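Side-chain contact in escJ (Escherichia coli, PDB 1YJ7), which probably forms part of the membrane-associated platform on which the type III secretion system of enteropathogenic strains is assembled: residues D[49-52]-D[53-57]. The protein carries 3 engineered substitutions. Residues are numbered along the deposited sequence; the frame is centred on the assembly and turned at random.
Sequences RAIT and ILNNN
Arg49 and Ile53 meet one turn apart on helix 47-56, in a local i to i+4 contact over the last two turns of the helix, which lies with helix 11-23 against the sheet of strands 3-9, 28-32 and 38-42. The two side chains run alongside each other: Arg49 CG, anti to the backbone N (chi1 -172°), touches Ile53 CD1 at 4.0 Å. Beyond this methylene the arginine chain bends at chi3, and its guanidinium group makes a salt bridge to Asp46 and a hydrogen bond to the carbonyl of Asp25. Four consecutive alpha-helical bonds join the turns, from Ile53 N to Arg49 O (3.0 Å) through Asn56 N to Thr52 O (2.9 Å). Ala50, Ile51 and Leu54 form the buried side of this small alpha/beta unit of the YscJ/FliF family, where Ala50 meets Leu21, Leu54 meets Met17 and both Ile51 and Leu54 reach Leu5. On a more open side, Thr52 CG2 lies beside Asn56 ND2 at 3.8 Å, while Thr52 OG1, held beside its own backbone N (chi1 -62°), bonds back to Val48 O. Asn57 is the first residue to leave helical geometry, and its ND2 donates to Ile53 O at 2.8 Å, nearly straight at 173°, with that oxygen in its amide plane. This bond supplements two weak ones from Asn57 N, to the carbonyls of Ile53 and Leu54. Asn56 packs on Pro132 of a second subunit.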
loop_
_atom_site.group_PDB
_atom_site.type_symbol
_atom_site.label_atom_id
_atom_site.label_comp_id
_atom_site.label_asym_id
_atom_site.label_seq_id
_atom_site.Cartn_x
_atom_site.Cartn_y
_atom_site.Cartn_z
ATOM N N ARG D 49 24.884 -8.824 -1.841
ATOM C CA ARG D 49 25.215 -9.361 -0.534
ATOM C C ARG D 49 25.092 -8.273 0.535
ATOM O O ARG D 49 24.566 -8.527 1.617
ATOM C CB ARG D 49 26.621 -9.966 -0.557
ATOM C CG ARG D 49 27.011 -10.726 0.693
ATOM C CD ARG D 49 28.164 -11.701 0.451
ATOM N NE ARG D 49 29.377 -11.008 -0.003
ATOM C CZ ARG D 49 30.458 -10.783 0.749
ATOM N NH1 ARG D 49 30.509 -11.171 2.013
ATOM N NH2 ARG D 49 31.498 -10.143 0.230
ATOM N N ALA D 50 25.542 -7.067 0.215
ATOM C CA ALA D 50 25.484 -5.949 1.156
ATOM C C ALA D 50 24.047 -5.578 1.515
ATOM O O ALA D 50 23.727 -5.382 2.670
ATOM C CB ALA D 50 26.210 -4.744 0.610
ATOM N N ILE D 51 23.195 -5.461 0.510
ATOM C CA ILE D 51 21.805 -5.137 0.742
ATOM C C ILE D 51 21.095 -6.239 1.549
ATOM O O ILE D 51 20.242 -5.934 2.403
ATOM C CB ILE D 51 21.115 -4.850 -0.620
ATOM C CG1 ILE D 51 21.705 -3.568 -1.229
ATOM C CG2 ILE D 51 19.600 -4.706 -0.450
ATOM C CD1 ILE D 51 21.625 -2.332 -0.363
ATOM N N THR D 52 21.443 -7.496 1.303
ATOM C CA THR D 52 20.848 -8.613 2.056
ATOM C C THR D 52 21.215 -8.484 3.539
ATOM O O THR D 52 20.352 -8.569 4.413
ATOM C CB THR D 52 21.309 -9.966 1.504
ATOM O OG1 THR D 52 20.871 -10.111 0.137
ATOM C CG2 THR D 52 20.647 -11.141 2.264
ATOM N N ILE D 53 22.495 -8.258 3.803
ATOM C CA ILE D 53 22.990 -8.111 5.170
ATOM C C ILE D 53 22.342 -6.918 5.847
ATOM O O ILE D 53 21.874 -7.027 6.981
ATOM C CB ILE D 53 24.555 -7.979 5.186
ATOM C CG1 ILE D 53 25.195 -9.306 4.806
ATOM C CG2 ILE D 53 25.051 -7.549 6.599
ATOM C CD1 ILE D 53 26.649 -9.193 4.375
ATOM N N LEU D 54 22.270 -5.777 5.161
ATOM C CA LEU D 54 21.648 -4.612 5.773
ATOM C C LEU D 54 20.155 -4.842 6.012
ATOM O O LEU D 54 19.639 -4.532 7.082
ATOM C CB LEU D 54 21.854 -3.374 4.943
ATOM C CG LEU D 54 23.312 -2.942 4.819
ATOM C CD1 LEU D 54 23.399 -1.753 3.876
ATOM C CD2 LEU D 54 23.935 -2.624 6.175
ATOM N N ASN D 55 19.489 -5.408 5.028
ATOM C CA ASN D 55 18.055 -5.714 5.162
ATOM C C ASN D 55 17.761 -6.646 6.341
ATOM O O ASN D 55 16.868 -6.360 7.151
ATOM C CB ASN D 55 17.422 -6.044 3.808
ATOM C CG ASN D 55 17.114 -4.753 3.000
ATOM O OD1 ASN D 55 18.020 -4.099 2.467
ATOM N ND2 ASN D 55 15.841 -4.340 2.993
ATOM N N ASN D 56 18.551 -7.713 6.454
ATOM C CA ASN D 56 18.344 -8.741 7.477
ATOM C C ASN D 56 18.591 -8.175 8.876
ATOM O O ASN D 56 18.086 -8.693 9.856
ATOM C CB ASN D 56 19.239 -9.947 7.231
ATOM C CG ASN D 56 18.794 -10.796 6.044
ATOM O OD1 ASN D 56 17.803 -10.500 5.380
ATOM N ND2 ASN D 56 19.540 -11.861 5.776
ATOM N N ASN D 57 19.363 -7.094 8.955
ATOM C CA ASN D 57 19.696 -6.467 10.231
ATOM C C ASN D 57 18.938 -5.180 10.511
ATOM O O ASN D 57 19.232 -4.483 11.487
ATOM C CB ASN D 57 21.209 -6.246 10.308
ATOM C CG ASN D 57 21.951 -7.522 10.559
ATOM O OD1 ASN D 57 22.072 -7.951 11.712
ATOM N ND2 ASN D 57 22.388 -8.192 9.492
#